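Local coordinates for protein cytochrome c, putative (Shewanella oneidensis, PDB 1SP3) that probably reduces tetrathionate in respiration, moving electrons through eight covalently bound c-type hemes, at residues 10-13 with 17-20; 71-76 with 349-354. All blocks are in the same frame, centred on the assembly; numbering follows the deposited sequence.

Contact 1: residues 10-13 with 17-20; sequences GPFT and EVTT
Phe12 and Val18 make the tight half of this contact. Methyl CG2 of Val18 sits 3.5 Å from Phe12 CG, and it also reaches Phe12 CB, at 3.6 Å. The two side chains cross at about a right angle. Val18 CA lies over one ring face, toward the rim. On the opposite face Gly10 CA stands 3.6 Å above the Phe12 plane, over the ring centre. The peptide bond before Pro11 is cis, consistent with the chain folding back here to bring Gly10 over the ring. Phe12 CG is anti to its own carbonyl carbon (chi1 -59°), which turns the ring to Val18. Leu124 of helix 124-129 touches both side chains. Segment 10-13 is the loop that leads into helix 15-34, and segment 17-20 lies near the start of that helix. The same helix carries Cys22, Cys25 and His26 of a CXXCH heme-binding motif, and Val18 itself lines a heme c pocket. The other half of the contact is polar and faces solvent. Here the Glu17 carboxylate returns to the exposed Thr13. Glu17 OE2 accepts Thr13 N at 3.1 Å, from 44° out of the carboxylate plane. Glu17 OE2 also accepts Thr13 OG1 at 3.2 Å, through its syn lone pair. Thr14 OG1 is a further partner of OE2. A negative charge in the first turn of a helix would probably be favoured by the helix dipole.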
ATOM      1  N   GLY A  10      22.122 -25.772  11.096  1.00 52.49           N
ATOM      2  CA  GLY A  10      22.985 -24.589  11.139  1.00 54.41           C
ATOM      3  C   GLY A  10      24.208 -24.861  12.005  1.00 54.95           C
ATOM      4  O   GLY A  10      24.896 -25.833  11.691  1.00 55.03           O
ATOM      5  N   PRO A  11      24.522 -24.060  13.053  1.00 55.54           N
ATOM      6  CA  PRO A  11      24.339 -22.597  13.189  1.00 54.99           C
ATOM      7  C   PRO A  11      24.242 -21.682  11.958  1.00 53.24           C
ATOM      8  O   PRO A  11      24.984 -21.855  11.006  1.00 53.80           O
ATOM      9  CB  PRO A  11      25.581 -22.202  14.006  1.00 54.87           C
ATOM     10  CG  PRO A  11      25.823 -23.465  14.886  1.00 56.39           C
ATOM     11  CD  PRO A  11      24.960 -24.618  14.351  1.00 55.70           C
ATOM     12  N   PHE A  12      23.352 -20.690  12.013  1.00 51.85           N
ATOM     13  CA  PHE A  12      23.255 -19.648  10.956  1.00 50.11           C
ATOM     14  C   PHE A  12      23.441 -18.311  11.659  1.00 49.50           C
ATOM     15  O   PHE A  12      22.808 -18.064  12.694  1.00 48.86           O
ATOM     16  CB  PHE A  12      21.863 -19.654  10.266  1.00 49.30           C
ATOM     17  CG  PHE A  12      21.501 -20.959   9.615  1.00 47.14           C
ATOM     18  CD1 PHE A  12      20.450 -21.739  10.108  1.00 45.37           C
ATOM     19  CD2 PHE A  12      22.215 -21.419   8.524  1.00 42.21           C
ATOM     20  CE1 PHE A  12      20.114 -22.982   9.491  1.00 43.87           C
ATOM     21  CE2 PHE A  12      21.878 -22.627   7.914  1.00 43.84           C
ATOM     22  CZ  PHE A  12      20.834 -23.412   8.403  1.00 39.90           C
ATOM     23  N   THR A  13      24.303 -17.442  11.146  1.00 48.56           N
ATOM     24  CA  THR A  13      24.379 -16.148  11.839  1.00 47.59           C
ATOM     25  C   THR A  13      23.763 -15.032  11.021  1.00 46.42           C
ATOM     26  O   THR A  13      23.453 -13.998  11.578  1.00 47.04           O
ATOM     27  CB  THR A  13      25.791 -15.800  12.471  1.00 47.73           C
ATOM     28  OG1 THR A  13      26.744 -15.575  11.438  1.00 48.49           O
ATOM     29  CG2 THR A  13      26.394 -17.024  13.291  1.00 46.56           C
ATOM     30  N   GLU A  17      22.939 -16.785   4.818  1.00 34.20           N
ATOM     31  CA  GLU A  17      23.390 -18.157   5.136  1.00 36.22           C
ATOM     32  C   GLU A  17      22.250 -19.162   5.229  1.00 34.95           C
ATOM     33  O   GLU A  17      22.422 -20.372   4.956  1.00 33.91           O
ATOM     34  CB  GLU A  17      23.984 -18.175   6.510  1.00 36.62           C
ATOM     35  CG  GLU A  17      25.447 -17.906   6.559  1.00 45.11           C
ATOM     36  CD  GLU A  17      25.875 -17.871   8.012  1.00 52.32           C
ATOM     37  OE1 GLU A  17      26.074 -18.947   8.569  1.00 55.46           O
ATOM     38  OE2 GLU A  17      25.921 -16.788   8.608  1.00 57.70           O
ATOM     39  N   VAL A  18      21.124 -18.686   5.767  1.00 35.31           N
ATOM     40  CA  VAL A  18      19.942 -19.499   5.731  1.00 34.97           C
ATOM     41  C   VAL A  18      19.566 -19.697   4.295  1.00 33.49           C
ATOM     42  O   VAL A  18      19.321 -20.819   3.893  1.00 33.09           O
ATOM     43  CB  VAL A  18      18.776 -18.955   6.547  1.00 35.68           C
ATOM     44  CG1 VAL A  18      17.531 -19.863   6.390  1.00 34.59           C
ATOM     45  CG2 VAL A  18      19.169 -18.884   8.050  1.00 35.28           C
ATOM     46  N   THR A  19      19.559 -18.616   3.513  1.00 32.72           N
ATOM     47  CA  THR A  19      19.008 -18.706   2.173  1.00 30.70           C
ATOM     48  C   THR A  19      19.897 -19.596   1.353  1.00 32.22           C
ATOM     49  O   THR A  19      19.404 -20.331   0.468  1.00 31.83           O
ATOM     50  CB  THR A  19      18.898 -17.322   1.459  1.00 28.86           C
ATOM     51  OG1 THR A  19      17.867 -16.591   2.068  1.00 29.48           O
ATOM     52  CG2 THR A  19      18.344 -17.481  -0.010  1.00 24.76           C
ATOM     53  N   THR A  20      21.209 -19.445   1.548  1.00 34.23           N
ATOM     54  CA  THR A  20      22.101 -20.288   0.791  1.00 35.41           C
ATOM     55  C   THR A  20      21.908 -21.796   1.023  1.00 35.74           C
ATOM     56  O   THR A  20      22.023 -22.595   0.068  1.00 35.59           O
ATOM     57  CB  THR A  20      23.610 -19.756   0.600  1.00 36.94           C
ATOM     58  OG1 THR A  20      24.603 -20.751   0.932  1.00 38.50           O
ATOM     59  CG2 THR A  20      23.946 -18.576   1.313  1.00 34.08           C
TER

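Contact 2: residues 71-76 with 349-354; sequences EPRCTS and KTYGKG. With HEC (heme c), chain D.
The Tyr351 ring lies against Pro72 and Arg73, and these three residues carry the contact. Arg73 CB stands over one face of the Tyr351 ring, 3.9 Å above its plane and offset toward the rim. Arg73 CB is 4.2 Å from the Tyr351 ring centroid and 22° off the ring normal, which makes a CH-pi contact. Its nearest ring atom is Tyr351 CD1. Pro72 meets another part of the ring. Pro72 CB is 3.6 Å from Tyr351 CE2. Both come from the same side of the ring plane but at different parts of the ring: Arg73 CB over CD1 and CG, Pro72 CB obliquely near CE2. Tyr351 CG is anti to the backbone N (chi1 179°), which carries the ring out from its loop to helix 71-74. Arg73 touches with the base of its side chain. The chain then bends at chi2 and leads its end away. The guanidinium plane is only 12° from the ring plane, but the group lies well beyond the ring and does not stack on it. The far side of the helix faces heme c. Cys74 SG is bonded to heme atom CAB, one of the two thioethers of a CXXCH motif; Cys77 makes the other. Ser76 OG comes within 3.7 Å of heme methyl CMC. Lys56 is also bonded to this heme. Where the short helix runs on into a 3-10 turn, Thr75 N donates to Glu71 O at 2.8 Å. Just before the helix, Asn70 OD1 accepts the backbone N-H groups of both Thr350 and Tyr351, which fixes the loop beside the helix start. Segment 349-354 runs between strand 344-345 and helix 356-359, and Trp357 of that helix touches both Arg73 and Thr350.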
ATOM      1  N   GLU A  71      16.832   3.705   2.015  1.00 33.38           N
ATOM      2  CA  GLU A  71      16.579   2.291   1.864  1.00 34.59           C
ATOM      3  C   GLU A  71      16.647   1.432   3.160  1.00 35.17           C
ATOM      4  O   GLU A  71      15.793   0.557   3.318  1.00 35.57           O
ATOM      5  CB  GLU A  71      17.390   1.697   0.705  1.00 33.79           C
ATOM      6  CG  GLU A  71      16.967   2.283  -0.634  1.00 37.28           C
ATOM      7  CD  GLU A  71      17.888   3.435  -1.087  1.00 43.66           C
ATOM      8  OE1 GLU A  71      18.300   4.289  -0.268  1.00 41.43           O
ATOM      9  OE2 GLU A  71      18.218   3.465  -2.276  1.00 47.77           O
ATOM     10  N   PRO A  72      17.651   1.615   4.038  1.00 36.07           N
ATOM     11  CA  PRO A  72      17.781   0.761   5.241  1.00 36.37           C
ATOM     12  C   PRO A  72      16.588   0.727   6.183  1.00 37.65           C
ATOM     13  O   PRO A  72      16.363  -0.307   6.872  1.00 38.40           O
ATOM     14  CB  PRO A  72      19.004   1.346   5.991  1.00 36.78           C
ATOM     15  CG  PRO A  72      19.836   1.971   4.951  1.00 36.71           C
ATOM     16  CD  PRO A  72      18.817   2.529   3.892  1.00 35.77           C
ATOM     17  N   ARG A  73      15.858   1.828   6.259  1.00 37.73           N
ATOM     18  CA  ARG A  73      14.609   1.843   6.952  1.00 39.53           C
ATOM     19  C   ARG A  73      13.510   1.175   6.073  1.00 38.80           C
ATOM     20  O   ARG A  73      12.663   0.532   6.606  1.00 41.67           O
ATOM     21  CB  ARG A  73      14.191   3.268   7.438  1.00 40.89           C
ATOM     22  CG  ARG A  73      13.469   3.283   8.848  1.00 48.31           C
ATOM     23  CD  ARG A  73      12.265   4.348   8.994  1.00 63.24           C
ATOM     24  NE  ARG A  73      11.362   4.173  10.176  1.00 70.77           N
ATOM     25  CZ  ARG A  73      10.186   4.834  10.374  1.00 73.37           C
ATOM     26  NH1 ARG A  73       9.468   4.612  11.467  1.00 75.17           N
ATOM     27  NH2 ARG A  73       9.714   5.706   9.488  1.00 73.60           N
ATOM     28  N   CYS A  74      13.513   1.298   4.762  1.00 35.60           N
ATOM     29  CA  CYS A  74      12.333   0.826   4.014  1.00 35.06           C
ATOM     30  C   CYS A  74      12.351  -0.646   3.665  1.00 33.72           C
ATOM     31  O   CYS A  74      11.291  -1.304   3.591  1.00 34.38           O
ATOM     32  CB  CYS A  74      12.084   1.730   2.810  1.00 34.45           C
ATOM     33  SG  CYS A  74      12.408   3.460   3.358  1.00 35.57           S
ATOM     34  N   THR A  75      13.549  -1.183   3.475  1.00 32.68           N
ATOM     35  CA  THR A  75      13.669  -2.555   2.997  1.00 31.22           C
ATOM     36  C   THR A  75      13.609  -3.600   4.111  1.00 31.56           C
ATOM     37  O   THR A  75      13.760  -4.825   3.859  1.00 31.81           O
ATOM     38  CB  THR A  75      14.921  -2.740   2.096  1.00 31.04           C
ATOM     39  OG1 THR A  75      16.094  -2.470   2.871  1.00 28.89           O
ATOM     40  CG2 THR A  75      14.965  -1.741   0.784  1.00 28.09           C
ATOM     41  N   SER A  76      13.350  -3.160   5.335  1.00 31.40           N
ATOM     42  CA  SER A  76      12.843  -4.064   6.382  1.00 31.68           C
ATOM     43  C   SER A  76      11.558  -4.693   5.929  1.00 31.73           C
ATOM     44  O   SER A  76      11.116  -5.692   6.550  1.00 34.03           O
ATOM     45  CB  SER A  76      12.459  -3.250   7.657  1.00 33.94           C
ATOM     46  OG  SER A  76      12.252  -1.861   7.294  1.00 34.98           O
ATOM     47  N   LYS A 349      16.273  12.911   1.850  1.00 30.23           N
ATOM     48  CA  LYS A 349      16.814  11.953   2.755  1.00 31.33           C
ATOM     49  C   LYS A 349      16.261  12.221   4.171  1.00 32.80           C
ATOM     50  O   LYS A 349      16.484  13.287   4.735  1.00 31.89           O
ATOM     51  CB  LYS A 349      18.382  12.010   2.699  1.00 30.08           C
ATOM     52  CG  LYS A 349      19.091  11.030   3.724  1.00 28.17           C
ATOM     53  CD  LYS A 349      20.608  11.071   3.430  1.00 31.11           C
ATOM     54  CE  LYS A 349      21.371   9.921   4.028  1.00 31.54           C
ATOM     55  NZ  LYS A 349      21.252   8.688   3.254  1.00 42.93           N
ATOM     56  N   THR A 350      15.494  11.291   4.737  1.00 33.93           N
ATOM     57  CA  THR A 350      15.014  11.500   6.078  1.00 35.58           C
ATOM     58  C   THR A 350      15.806  10.628   6.987  1.00 37.68           C
ATOM     59  O   THR A 350      16.093  11.010   8.109  1.00 40.00           O
ATOM     60  CB  THR A 350      13.531  11.108   6.227  1.00 36.52           C
ATOM     61  OG1 THR A 350      13.358   9.754   5.790  1.00 37.81           O
ATOM     62  CG2 THR A 350      12.565  12.018   5.370  1.00 35.29           C
ATOM     63  N   TYR A 351      16.176   9.454   6.505  1.00 40.10           N
ATOM     64  CA  TYR A 351      16.845   8.469   7.334  1.00 43.16           C
ATOM     65  C   TYR A 351      18.374   8.611   7.250  1.00 43.01           C
ATOM     66  O   TYR A 351      18.917   8.915   6.196  1.00 43.62           O
ATOM     67  CB  TYR A 351      16.459   7.046   6.888  1.00 43.95           C
ATOM     68  CG  TYR A 351      17.171   6.009   7.717  1.00 48.59           C
ATOM     69  CD1 TYR A 351      16.784   5.813   9.043  1.00 54.85           C
ATOM     70  CD2 TYR A 351      18.289   5.295   7.219  1.00 52.70           C
ATOM     71  CE1 TYR A 351      17.449   4.895   9.859  1.00 59.17           C
ATOM     72  CE2 TYR A 351      18.963   4.350   8.017  1.00 51.71           C
ATOM     73  CZ  TYR A 351      18.528   4.160   9.331  1.00 58.69           C
ATOM     74  OH  TYR A 351      19.132   3.252  10.201  1.00 64.67           O
ATOM     75  N   GLY A 352      19.075   8.342   8.341  1.00 44.32           N
ATOM     76  CA  GLY A 352      20.537   8.158   8.285  1.00 46.10           C
ATOM     77  C   GLY A 352      21.362   9.473   8.316  1.00 47.54           C
ATOM     78  O   GLY A 352      20.818  10.556   8.585  1.00 48.21           O
ATOM     79  N   LYS A 353      22.644   9.384   8.000  1.00 47.92           N
ATOM     80  CA  LYS A 353      23.577  10.521   8.081  1.00 49.99           C
ATOM     81  C   LYS A 353      23.242  11.719   7.148  1.00 48.56           C
ATOM     82  O   LYS A 353      23.120  11.563   5.926  1.00 47.71           O
ATOM     83  CB  LYS A 353      25.029  10.037   7.818  1.00 51.58           C
ATOM     84  CG  LYS A 353      25.853   9.804   9.124  1.00 56.35           C
ATOM     85  CD  LYS A 353      26.502   8.348   9.187  1.00 59.92           C
ATOM     86  CE  LYS A 353      27.552   8.238  10.366  1.00 60.46           C
ATOM     87  NZ  LYS A 353      28.378   6.960  10.473  1.00 58.52           N
ATOM     88  N   GLY A 354      23.076  12.900   7.731  1.00 46.93           N
ATOM     89  CA  GLY A 354      22.622  14.050   6.949  1.00 46.36           C
ATOM     90  C   GLY A 354      21.102  14.158   6.776  1.00 44.68           C
ATOM     91  O   GLY A 354      20.564  15.251   6.529  1.00 44.30           O
TER
HETATM   92 FE   HEC D 802       6.448   1.175   2.039  1.00 38.45          FE
HETATM   93  CHA HEC D 802       4.337   0.659  -0.723  1.00 34.58           C
HETATM   94  CHB HEC D 802       7.546   4.127   0.622  1.00 29.55           C
HETATM   95  CHC HEC D 802       8.709   1.594   4.571  1.00 35.09           C
HETATM   96  CHD HEC D 802       5.281  -1.621   3.564  1.00 29.90           C
HETATM   97  NA  HEC D 802       6.004   2.262   0.264  1.00 34.62           N
HETATM   98  C1A HEC D 802       5.107   1.853  -0.736  1.00 35.83           C
HETATM   99  C2A HEC D 802       5.117   2.884  -1.773  1.00 33.91           C
HETATM  100  C3A HEC D 802       6.012   3.852  -1.418  1.00 32.40           C
HETATM  101  C4A HEC D 802       6.580   3.461  -0.119  1.00 32.87           C
HETATM  102  CMA HEC D 802       6.336   5.157  -2.267  1.00 29.58           C
HETATM  103  CAA HEC D 802       4.216   2.870  -3.067  1.00 31.77           C
HETATM  104  CBA HEC D 802       3.034   3.866  -2.925  1.00 32.10           C
HETATM  105  CGA HEC D 802       2.271   3.637  -1.592  1.00 37.92           C
HETATM  106  O1A HEC D 802       2.473   4.458  -0.648  1.00 29.65           O
HETATM  107  O2A HEC D 802       1.467   2.632  -1.360  1.00 41.71           O
HETATM  108  NB  HEC D 802       7.864   2.567   2.538  1.00 31.89           N
HETATM  109  C1B HEC D 802       8.179   3.698   1.749  1.00 31.52           C
HETATM  110  C2B HEC D 802       9.298   4.393   2.345  1.00 30.78           C
HETATM  111  C3B HEC D 802       9.597   3.699   3.472  1.00 31.42           C
HETATM  112  C4B HEC D 802       8.703   2.541   3.575  1.00 31.75           C
HETATM  113  CMB HEC D 802       9.912   5.708   1.758  1.00 27.79           C
HETATM  114  CAB HEC D 802      10.721   3.970   4.504  1.00 29.51           C
HETATM  115  CBB HEC D 802      11.095   5.250   4.852  1.00 33.41           C
HETATM  116  NC  HEC D 802       6.913   0.147   3.858  1.00 35.03           N
HETATM  117  C1C HEC D 802       7.889   0.508   4.737  1.00 32.66           C
HETATM  118  C2C HEC D 802       7.881  -0.425   5.828  1.00 35.01           C
HETATM  119  C3C HEC D 802       6.883  -1.341   5.568  1.00 35.42           C
HETATM  120  C4C HEC D 802       6.277  -0.980   4.291  1.00 32.90           C
HETATM  121  CMC HEC D 802       8.886  -0.314   7.015  1.00 30.16           C
HETATM  122  CAC HEC D 802       6.443  -2.577   6.447  1.00 35.36           C
HETATM  123  CBC HEC D 802       6.020  -2.525   7.761  1.00 30.38           C
HETATM  124  ND  HEC D 802       4.987  -0.267   1.515  1.00 32.67           N
HETATM  125  C1D HEC D 802       4.805  -1.390   2.292  1.00 27.38           C
HETATM  126  C2D HEC D 802       3.917  -2.277   1.504  1.00 29.59           C
HETATM  127  C3D HEC D 802       3.614  -1.591   0.165  1.00 31.73           C
HETATM  128  C4D HEC D 802       4.329  -0.336   0.259  1.00 30.32           C
HETATM  129  CMD HEC D 802       3.398  -3.647   1.942  1.00 24.08           C
HETATM  130  CAD HEC D 802       2.677  -2.096  -1.003  1.00 36.93           C
HETATM  131  CBD HEC D 802       1.271  -1.569  -0.697  1.00 47.49           C
HETATM  132  CGD HEC D 802       0.166  -2.145  -1.614  1.00 56.95           C
HETATM  133  O1D HEC D 802      -0.964  -2.223  -1.077  1.00 61.13           O
HETATM  134  O2D HEC D 802       0.287  -2.514  -2.855  1.00 55.63           O

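Contact 1 comes first along the chain, and contact 2 begins only after it is complete. Their centres are about 26 Å apart and their nearest atoms about 13 Å, so they do not touch. They share no helix or strand. Contact 1 is local: it joins a loop to the start of helix 15-34, just ahead of the cysteines of the heme bound by Cys22 and Cys25. Contact 2 is long-range. It brings helix 71-74, at the heme bonded to Cys74, against a loop 273 residues further on. Those two segments belong to regions resembling two different multiheme cytochrome families. Both contacts therefore border heme-binding helices, but only contact 2 ties distant parts of the sequence together.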